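Local coordinates for protein oxidoreductase (Azotobacter vinelandii, PDB 7D5M) that binds NAD+ through a Rossmann domain and, as a homolog of inositol dehydrogenase, probably oxidises a polyol or sugar-like substrate, at residues M170-G175 and H269-R274; L226-Q231 and E374-S379; E241-T246 and W259-N264. All coordinates share one frame; numbering follows the deposited sequence.

Interaction 1 of 3, residues M170-G175 and H269-R274; sequences MQFAHG and HGQKIR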
loop_
_atom_site.group_PDB
_atom_site.type_symbol
_atom_site.label_atom_id
_atom_site.label_comp_id
_atom_site.label_asym_id
_atom_site.label_seq_id
_atom_site.Cartn_x
_atom_site.Cartn_y
_atom_site.Cartn_z
ATOM N N MET A 170 -7.093 -14.818 -11.815
ATOM C CA MET A 170 -5.652 -14.964 -12.103
ATOM C C MET A 170 -5.253 -13.901 -13.116
ATOM O O MET A 170 -6.033 -13.634 -14.059
ATOM C CB MET A 170 -5.377 -16.356 -12.662
ATOM C CG MET A 170 -5.510 -17.430 -11.614
ATOM S SD MET A 170 -5.753 -19.039 -12.333
ATOM C CE MET A 170 -7.507 -18.994 -12.701
ATOM N N GLN A 171 -4.076 -13.314 -12.925
ATOM C CA GLN A 171 -3.487 -12.432 -13.945
ATOM C C GLN A 171 -1.975 -12.609 -13.921
ATOM O O GLN A 171 -1.398 -12.884 -12.858
ATOM C CB GLN A 171 -3.929 -10.980 -13.754
ATOM C CG GLN A 171 -3.371 -10.306 -12.509
ATOM C CD GLN A 171 -3.605 -8.811 -12.480
ATOM O OE1 GLN A 171 -4.738 -8.343 -12.378
ATOM N NE2 GLN A 171 -2.525 -8.046 -12.558
ATOM N N PHE A 172 -1.376 -12.488 -15.091
ATOM C CA PHE A 172 0.061 -12.179 -15.235
ATOM C C PHE A 172 0.132 -11.135 -16.343
ATOM O O PHE A 172 0.081 -11.501 -17.524
ATOM C CB PHE A 172 0.882 -13.447 -15.467
ATOM C CG PHE A 172 2.357 -13.290 -15.196
ATOM C CD1 PHE A 172 2.975 -12.049 -15.250
ATOM C CD2 PHE A 172 3.137 -14.396 -14.895
ATOM C CE1 PHE A 172 4.334 -11.920 -15.016
ATOM C CE2 PHE A 172 4.498 -14.266 -14.677
ATOM C CZ PHE A 172 5.094 -13.029 -14.722
ATOM N N ALA A 173 0.126 -9.865 -15.950
ATOM C CA ALA A 173 -0.093 -8.714 -16.851
ATOM C C ALA A 173 0.991 -7.671 -16.594
ATOM O O ALA A 173 0.830 -6.844 -15.688
ATOM C CB ALA A 173 -1.476 -8.150 -16.629
ATOM N N HIS A 174 2.076 -7.746 -17.363
ATOM C CA HIS A 174 3.215 -6.800 -17.323
ATOM C C HIS A 174 3.193 -5.939 -18.589
ATOM O O HIS A 174 2.437 -6.257 -19.516
ATOM C CB HIS A 174 4.536 -7.555 -17.153
ATOM C CG HIS A 174 4.944 -8.322 -18.360
ATOM N ND1 HIS A 174 5.642 -7.737 -19.403
ATOM C CD2 HIS A 174 4.765 -9.615 -18.691
ATOM C CE1 HIS A 174 5.875 -8.653 -20.331
ATOM N NE2 HIS A 174 5.366 -9.818 -19.902
ATOM N N GLY A 175 3.989 -4.871 -18.612
ATOM C CA GLY A 175 3.959 -3.895 -19.709
ATOM C C GLY A 175 5.243 -3.878 -20.516
ATOM O O GLY A 175 5.381 -2.986 -21.359
ATOM N N HIS A 269 5.168 -6.476 -13.255
ATOM C CA HIS A 269 5.007 -7.950 -13.346
ATOM C C HIS A 269 3.528 -8.301 -13.280
ATOM O O HIS A 269 3.012 -8.874 -14.243
ATOM C CB HIS A 269 5.821 -8.660 -12.255
ATOM C CG HIS A 269 6.762 -9.686 -12.786
ATOM N ND1 HIS A 269 6.802 -10.977 -12.296
ATOM C CD2 HIS A 269 7.715 -9.610 -13.741
ATOM C CE1 HIS A 269 7.736 -11.653 -12.932
ATOM N NE2 HIS A 269 8.307 -10.837 -13.836
ATOM N N GLY A 270 2.883 -7.944 -12.174
ATOM C CA GLY A 270 1.419 -8.021 -12.037
ATOM C C GLY A 270 0.940 -9.452 -12.112
ATOM O O GLY A 270 -0.073 -9.692 -12.767
ATOM N N GLN A 271 1.654 -10.394 -11.491
ATOM C CA GLN A 271 1.131 -11.775 -11.356
ATOM C C GLN A 271 0.372 -11.862 -10.030
ATOM O O GLN A 271 0.991 -11.735 -8.978
ATOM C CB GLN A 271 2.227 -12.838 -11.417
ATOM C CG GLN A 271 1.634 -14.233 -11.406
ATOM C CD GLN A 271 2.630 -15.362 -11.300
ATOM O OE1 GLN A 271 2.241 -16.524 -11.337
ATOM N NE2 GLN A 271 3.912 -15.034 -11.166
ATOM N N LYS A 272 -0.933 -12.059 -10.093
ATOM C CA LYS A 272 -1.783 -12.112 -8.887
ATOM C C LYS A 272 -2.748 -13.283 -9.019
ATOM O O LYS A 272 -3.174 -13.610 -10.143
ATOM C CB LYS A 272 -2.517 -10.782 -8.689
ATOM C CG LYS A 272 -1.622 -9.544 -8.657
ATOM C CD LYS A 272 -2.344 -8.194 -8.645
ATOM C CE LYS A 272 -1.466 -7.103 -8.070
ATOM N NZ LYS A 272 -1.970 -5.735 -8.351
ATOM N N ILE A 273 -3.088 -13.889 -7.892
ATOM C CA ILE A 273 -4.171 -14.900 -7.843
ATOM C C ILE A 273 -5.042 -14.576 -6.635
ATOM O O ILE A 273 -4.516 -14.384 -5.537
ATOM C CB ILE A 273 -3.639 -16.342 -7.826
ATOM C CG1 ILE A 273 -4.795 -17.337 -7.702
ATOM C CG2 ILE A 273 -2.590 -16.559 -6.748
ATOM C CD1 ILE A 273 -4.444 -18.730 -8.134
ATOM N N ARG A 274 -6.340 -14.444 -6.873
ATOM C CA ARG A 274 -7.326 -14.231 -5.792
ATOM C C ARG A 274 -8.283 -15.415 -5.845
ATOM O O ARG A 274 -8.884 -15.647 -6.905
ATOM C CB ARG A 274 -8.066 -12.903 -5.957
ATOM C CG ARG A 274 -9.051 -12.608 -4.836
ATOM C CD ARG A 274 -9.747 -11.267 -5.002
ATOM N NE ARG A 274 -10.629 -10.966 -3.890
ATOM C CZ ARG A 274 -10.262 -10.439 -2.728
ATOM N NH1 ARG A 274 -8.998 -10.122 -2.478
ATOM N NH2 ARG A 274 -11.176 -10.218 -1.802
#
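F172 carries the dense half of this contact. CB of Q271 sits over the centre of its ring, 3.9 Å from the centroid, a CH-pi contact. Beyond CB, the Q271 chain runs out straight until its amide, only 9° from the plane of the F172 ring, brings NE2 to 3.6 Å from CE2 of F172. The far end of the ring meets H269 obliquely, planes at 54°, with CZ of F172 3.5 Å from CE1 of H269. Helix 202-217 closes over this side through V206 and L213, and D286 binds both ND1 of H269 and NE2 of Q271. The F172 side chain lies about 7 Å from the bound NAD. M170 and I273 extend the same face as apolar neighbours.

The other face, that of Q171 and K272, is partly exposed and looser: their side chains run alongside each other, with NE2 of Q171 3.9 Å from CD of K272. What fixes the Q171 amide is the carbonyl of G270. NE2 of Q171 donates to G270 O at 3.0 Å, whereas the backbone N of A173 reaches the same oxygen at 3.2 Å from the opposite face of the carbonyl plane.

Reciprocal bonds between the backbones of Q171 and K272, with strand axes at 172°, define an antiparallel pair in the large mixed sheet of the C-terminal alpha/beta domain of the GFO/IDH/MocA family.

Interaction 2 of 3, residues L226-Q231 and E374-S379; sequences LMCSRQ and ERCVQS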
loop_
_atom_site.group_PDB
_atom_site.type_symbol
_atom_site.label_atom_id
_atom_site.label_comp_id
_atom_site.label_asym_id
_atom_site.label_seq_id
_atom_site.Cartn_x
_atom_site.Cartn_y
_atom_site.Cartn_z
ATOM N N LEU A 226 -14.053 -23.585 -21.348
ATOM C CA LEU A 226 -13.454 -22.236 -21.320
ATOM C C LEU A 226 -13.722 -21.518 -22.637
ATOM O O LEU A 226 -14.049 -22.156 -23.653
ATOM C CB LEU A 226 -11.962 -22.293 -20.967
ATOM C CG LEU A 226 -10.985 -22.936 -21.951
ATOM C CD1 LEU A 226 -10.718 -22.062 -23.167
ATOM C CD2 LEU A 226 -9.663 -23.208 -21.241
ATOM N N MET A 227 -13.609 -20.202 -22.589
ATOM C CA MET A 227 -13.528 -19.366 -23.799
ATOM C C MET A 227 -12.311 -18.459 -23.659
ATOM O O MET A 227 -11.914 -18.118 -22.514
ATOM C CB MET A 227 -14.795 -18.538 -24.002
ATOM C CG MET A 227 -15.250 -17.840 -22.754
ATOM S SD MET A 227 -16.266 -16.424 -23.174
ATOM C CE MET A 227 -15.075 -15.472 -24.125
ATOM N N CYS A 228 -11.716 -18.106 -24.783
ATOM C CA CYS A 228 -10.540 -17.217 -24.810
ATOM C C CYS A 228 -10.674 -16.228 -25.963
ATOM O O CYS A 228 -10.868 -16.645 -27.122
ATOM C CB CYS A 228 -9.244 -18.006 -24.902
ATOM S SG CYS A 228 -7.783 -16.943 -24.995
ATOM N N SER A 229 -10.574 -14.951 -25.626
ATOM C CA SER A 229 -10.476 -13.832 -26.579
ATOM C C SER A 229 -9.054 -13.270 -26.490
ATOM O O SER A 229 -8.634 -12.900 -25.379
ATOM C CB SER A 229 -11.538 -12.818 -26.275
ATOM O OG SER A 229 -11.178 -11.565 -26.802
ATOM N N ARG A 230 -8.315 -13.268 -27.598
ATOM C CA ARG A 230 -6.896 -12.846 -27.610
ATOM C C ARG A 230 -6.671 -11.787 -28.686
ATOM O O ARG A 230 -7.372 -11.801 -29.726
ATOM C CB ARG A 230 -5.971 -14.056 -27.754
ATOM C CG ARG A 230 -5.826 -14.598 -29.170
ATOM C CD ARG A 230 -4.947 -15.839 -29.195
ATOM N NE ARG A 230 -4.924 -16.504 -30.494
ATOM C CZ ARG A 230 -3.917 -17.235 -30.981
ATOM N NH1 ARG A 230 -2.782 -17.377 -30.310
ATOM N NH2 ARG A 230 -4.048 -17.815 -32.166
ATOM N N GLN A 231 -5.710 -10.906 -28.424
ATOM C CA GLN A 231 -5.393 -9.749 -29.288
ATOM C C GLN A 231 -3.887 -9.683 -29.526
ATOM O O GLN A 231 -3.100 -10.086 -28.641
ATOM C CB GLN A 231 -5.895 -8.448 -28.658
ATOM C CG GLN A 231 -7.367 -8.477 -28.274
ATOM C CD GLN A 231 -7.625 -9.174 -26.961
ATOM O OE1 GLN A 231 -6.876 -9.011 -26.000
ATOM N NE2 GLN A 231 -8.712 -9.930 -26.903
ATOM N N GLU A 374 -3.521 -24.822 -25.566
ATOM C CA GLU A 374 -4.062 -25.356 -26.843
ATOM C C GLU A 374 -5.568 -25.068 -26.914
ATOM O O GLU A 374 -6.024 -24.602 -27.980
ATOM C CB GLU A 374 -3.724 -26.838 -26.989
ATOM C CG GLU A 374 -4.098 -27.413 -28.336
ATOM C CD GLU A 374 -3.386 -28.714 -28.662
ATOM O OE1 GLU A 374 -4.085 -29.723 -28.848
ATOM O OE2 GLU A 374 -2.142 -28.715 -28.713
ATOM N N ARG A 375 -6.311 -25.321 -25.833
ATOM C CA ARG A 375 -7.777 -25.078 -25.763
ATOM C C ARG A 375 -8.056 -23.581 -25.923
ATOM O O ARG A 375 -9.011 -23.242 -26.647
ATOM C CB ARG A 375 -8.382 -25.605 -24.460
ATOM C CG ARG A 375 -8.462 -27.120 -24.402
ATOM C CD ARG A 375 -9.568 -27.705 -25.268
ATOM N NE ARG A 375 -9.389 -29.147 -25.275
ATOM C CZ ARG A 375 -8.585 -29.812 -26.109
ATOM N NH1 ARG A 375 -7.912 -29.173 -27.052
ATOM N NH2 ARG A 375 -8.469 -31.128 -26.013
ATOM N N CYS A 376 -7.276 -22.719 -25.266
ATOM C CA CYS A 376 -7.428 -21.242 -25.373
ATOM C C CYS A 376 -7.241 -20.818 -26.834
ATOM O O CYS A 376 -8.074 -20.045 -27.352
ATOM C CB CYS A 376 -6.446 -20.500 -24.472
ATOM S SG CYS A 376 -6.881 -20.591 -22.715
ATOM N N VAL A 377 -6.204 -21.319 -27.499
ATOM C CA VAL A 377 -5.924 -20.952 -28.915
ATOM C C VAL A 377 -7.101 -21.438 -29.777
ATOM O O VAL A 377 -7.549 -20.663 -30.646
ATOM C CB VAL A 377 -4.560 -21.488 -29.383
ATOM C CG1 VAL A 377 -4.364 -21.319 -30.886
ATOM C CG2 VAL A 377 -3.426 -20.801 -28.629
ATOM N N GLN A 378 -7.624 -22.641 -29.514
ATOM C CA GLN A 378 -8.773 -23.221 -30.262
ATOM C C GLN A 378 -9.992 -22.302 -30.124
ATOM O O GLN A 378 -10.610 -21.990 -31.161
ATOM C CB GLN A 378 -9.068 -24.646 -29.794
ATOM C CG GLN A 378 -8.040 -25.636 -30.322
ATOM C CD GLN A 378 -8.162 -27.028 -29.751
ATOM O OE1 GLN A 378 -8.918 -27.288 -28.815
ATOM N NE2 GLN A 378 -7.407 -27.949 -30.330
ATOM N N SER A 379 -10.309 -21.862 -28.906
ATOM C CA SER A 379 -11.453 -20.953 -28.651
ATOM C C SER A 379 -11.223 -19.620 -29.371
ATOM O O SER A 379 -12.165 -19.144 -30.053
ATOM C CB SER A 379 -11.697 -20.754 -27.177
ATOM O OG SER A 379 -12.624 -19.699 -26.952
#
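A chi1 of 169° swings OG of S379 away from its own N and out to the strand backbone, while chi1 of C228 (178°) turns SG to within 3.8 Å of CB of C376. S379 OG accepts the N-H of C228 at 2.8 Å in a fairly straight bond. The same hydroxyl is also bonded to the carbonyl of V385, so it links helix 363-381, strand 223-231 and the C-terminal segment.

Next to this bond the two cysteines pack without joining: CB of C228, directed toward the helix by the strand backbone, lies 3.8 Å from CB of C376 and 3.4 Å from the carbonyl O of C376. L226 covers the neighbouring turn, CD1 standing 4.0 Å from CA of C376 while CD2 faces its sulfur. Farther along the strand, R230 has one face of its guanidinium covered by CG1 of V377, 3.7 Å from NH2 of R230. E241 and D381 take that group's NH1 and NH2 in salt bridges.

The strand and helix segments cross at -68°, their axes 6.5 Å apart. Small side chains at the centre allow this close approach, and the chemistry implies a mainly apolar seam tied by one short hydroxyl bond, with the arginine's charge probably balanced by its two carboxylate partners.

Interaction 3 of 3, residues E241-T246 and W259-N264; sequences EDNAYT and WSSAVN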
loop_
_atom_site.group_PDB
_atom_site.type_symbol
_atom_site.label_atom_id
_atom_site.label_comp_id
_atom_site.label_asym_id
_atom_site.label_seq_id
_atom_site.Cartn_x
_atom_site.Cartn_y
_atom_site.Cartn_z
ATOM N N GLU A 241 -0.610 -13.658 -29.666
ATOM C CA GLU A 241 -1.321 -12.664 -28.824
ATOM C C GLU A 241 -0.370 -12.047 -27.791
ATOM O O GLU A 241 0.404 -12.791 -27.166
ATOM C CB GLU A 241 -2.544 -13.323 -28.175
ATOM C CG GLU A 241 -2.269 -14.215 -26.967
ATOM C CD GLU A 241 -1.478 -15.490 -27.203
ATOM O OE1 GLU A 241 -1.427 -15.968 -28.356
ATOM O OE2 GLU A 241 -0.916 -16.009 -26.224
ATOM N N ASP A 242 -0.475 -10.733 -27.571
ATOM C CA ASP A 242 0.239 -10.044 -26.464
ATOM C C ASP A 242 -0.752 -9.673 -25.359
ATOM O O ASP A 242 -0.326 -9.038 -24.375
ATOM C CB ASP A 242 1.060 -8.854 -26.963
ATOM C CG ASP A 242 0.307 -7.878 -27.850
ATOM O OD1 ASP A 242 -0.936 -7.877 -27.816
ATOM O OD2 ASP A 242 0.980 -7.123 -28.565
ATOM N N ASN A 243 -2.006 -10.099 -25.495
ATOM C CA ASN A 243 -3.059 -9.883 -24.476
ATOM C C ASN A 243 -4.112 -10.966 -24.649
ATOM O O ASN A 243 -4.413 -11.306 -25.808
ATOM C CB ASN A 243 -3.667 -8.491 -24.618
ATOM C CG ASN A 243 -4.469 -8.110 -23.397
ATOM O OD1 ASN A 243 -3.893 -7.859 -22.341
ATOM N ND2 ASN A 243 -5.788 -8.086 -23.527
ATOM N N ALA A 244 -4.659 -11.495 -23.562
ATOM C CA ALA A 244 -5.741 -12.489 -23.662
ATOM C C ALA A 244 -6.590 -12.514 -22.394
ATOM O O ALA A 244 -6.070 -12.251 -21.279
ATOM C CB ALA A 244 -5.157 -13.839 -23.973
ATOM N N TYR A 245 -7.868 -12.808 -22.592
ATOM C CA TYR A 245 -8.859 -13.069 -21.530
ATOM C C TYR A 245 -9.320 -14.510 -21.664
ATOM O O TYR A 245 -9.892 -14.863 -22.715
ATOM C CB TYR A 245 -10.054 -12.125 -21.650
ATOM C CG TYR A 245 -9.633 -10.688 -21.727
ATOM C CD1 TYR A 245 -9.387 -9.963 -20.573
ATOM C CD2 TYR A 245 -9.446 -10.064 -22.951
ATOM C CE1 TYR A 245 -8.974 -8.644 -20.634
ATOM C CE2 TYR A 245 -9.024 -8.752 -23.028
ATOM C CZ TYR A 245 -8.799 -8.037 -21.866
ATOM O OH TYR A 245 -8.371 -6.744 -21.938
ATOM N N THR A 246 -9.117 -15.300 -20.618
ATOM C CA THR A 246 -9.638 -16.679 -20.552
ATOM C C THR A 246 -10.677 -16.760 -19.442
ATOM O O THR A 246 -10.332 -16.529 -18.273
ATOM C CB THR A 246 -8.533 -17.714 -20.354
ATOM O OG1 THR A 246 -7.561 -17.478 -21.368
ATOM C CG2 THR A 246 -9.084 -19.124 -20.424
ATOM N N TRP A 259 -6.259 -13.219 -16.949
ATOM C CA TRP A 259 -5.792 -12.107 -17.802
ATOM C C TRP A 259 -4.292 -12.282 -18.047
ATOM O O TRP A 259 -3.514 -12.179 -17.084
ATOM C CB TRP A 259 -6.141 -10.752 -17.177
ATOM C CG TRP A 259 -5.599 -9.604 -17.965
ATOM C CD1 TRP A 259 -5.450 -9.532 -19.320
ATOM C CD2 TRP A 259 -5.132 -8.349 -17.443
ATOM N NE1 TRP A 259 -4.916 -8.322 -19.678
ATOM C CE2 TRP A 259 -4.713 -7.577 -18.545
ATOM C CE3 TRP A 259 -5.050 -7.800 -16.157
ATOM C CZ2 TRP A 259 -4.213 -6.286 -18.391
ATOM C CZ3 TRP A 259 -4.556 -6.525 -16.003
ATOM C CH2 TRP A 259 -4.143 -5.778 -17.111
ATOM N N SER A 260 -3.903 -12.605 -19.283
ATOM C CA SER A 260 -2.496 -12.752 -19.734
ATOM C C SER A 260 -2.107 -11.506 -20.530
ATOM O O SER A 260 -2.849 -11.169 -21.467
ATOM C CB SER A 260 -2.323 -14.003 -20.577
ATOM O OG SER A 260 -2.812 -15.155 -19.907
ATOM N N SER A 261 -1.007 -10.824 -20.201
ATOM C CA SER A 261 -0.640 -9.600 -20.959
ATOM C C SER A 261 0.850 -9.292 -20.871
ATOM O O SER A 261 1.448 -9.485 -19.798
ATOM C CB SER A 261 -1.471 -8.421 -20.511
ATOM O OG SER A 261 -1.333 -7.344 -21.422
ATOM N N ALA A 262 1.410 -8.812 -21.979
ATOM C CA ALA A 262 2.755 -8.215 -22.046
ATOM C C ALA A 262 2.638 -6.737 -22.429
ATOM O O ALA A 262 3.682 -6.103 -22.604
ATOM C CB ALA A 262 3.607 -8.984 -23.025
ATOM N N VAL A 263 1.415 -6.200 -22.492
ATOM C CA VAL A 263 1.149 -4.803 -22.951
ATOM C C VAL A 263 0.369 -4.025 -21.877
ATOM O O VAL A 263 -0.235 -2.978 -22.203
ATOM C CB VAL A 263 0.430 -4.816 -24.313
ATOM C CG1 VAL A 263 1.292 -5.491 -25.360
ATOM C CG2 VAL A 263 -0.935 -5.476 -24.244
ATOM N N ASN A 264 0.424 -4.470 -20.620
ATOM C CA ASN A 264 -0.170 -3.718 -19.491
ATOM C C ASN A 264 0.807 -2.609 -19.091
ATOM O O ASN A 264 1.549 -2.767 -18.094
ATOM C CB ASN A 264 -0.532 -4.649 -18.339
ATOM C CG ASN A 264 -1.146 -3.897 -17.186
ATOM O OD1 ASN A 264 -1.631 -2.780 -17.366
ATOM N ND2 ASN A 264 -1.119 -4.512 -16.011
HETATM O O HOH W 1 -5.569 -15.425 -20.446
#
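Y245 and W259 stand side by side on one face of an antiparallel beta hairpin, strands 243-250 and 255-261. The tyrosine ring and the five-membered ring of the indole are almost parallel, 7° apart, but slid so far that they barely overlap; their centroids are 5.2 Å apart, and the touch is CE1 of Y245 against CD1 of W259 at 3.9 Å. H169 of a second subunit meets both rings and bonds to the tyrosine hydroxyl.

N243 lies on the same face, its amide plane turned 70° from the indole. CG is anti to the backbone N (chi1 -165°), which carries OD1 across to the partner strand, where two donors share it. NE1 of W259 donates to OD1 of N243 at 2.9 Å in a nearly straight bond: OD1 lies close to the indole plane, and NE1 stands tilted from the carbonyl plane of the amide. OG of S261 comes in that carbonyl plane, on a lone pair. ND2 of N243 is held by OE1 of Q231. With a leucine at N243, W259 NE1 and S261 OG would probably lose their shared acceptor, and OE1 of Q231 its donor.

Backbone bonds pair A244 with S260 in both directions, and A262 N closes on D242 O. D242 and N243 both face Q231, a classic beta bulge at the start of the strand. Over this end V263 crosses D242 at about a right angle, with CG1 3.6 Å from CG of D242, whose carboxylate is engaged by R237 and the backbone N-H groups of F233 and V234. OG of S261, besides donating to N243, accepts the backbone N-H of V263 at 3.2 Å, forming an ST turn.

Overall arrangement
All three contacts belong to the C-terminal domain; interactions 1 and 3 pair neighbouring strands of its mixed sheet, and interaction 2 sets helix 363-381 on strand 223-231. Every touching residue of interaction 3 is buried, whereas interaction 1 (Q171, K272) and interaction 2 (R230, R375, V377) have partly exposed margins, and interaction 2 lies farthest from the chain's centre. The centres of interactions 1 and 3 are about 10 Å apart; side-chain bonds between strands 223-231 and 243-250 connect interactions 2 and 3. Both strand contacts combine backbone pairing with aromatics, but the shared acceptor is a backbone carbonyl in interaction 1 and a side-chain amide in interaction 3. Interaction 2 relies on small apolar groups and one hydroxyl.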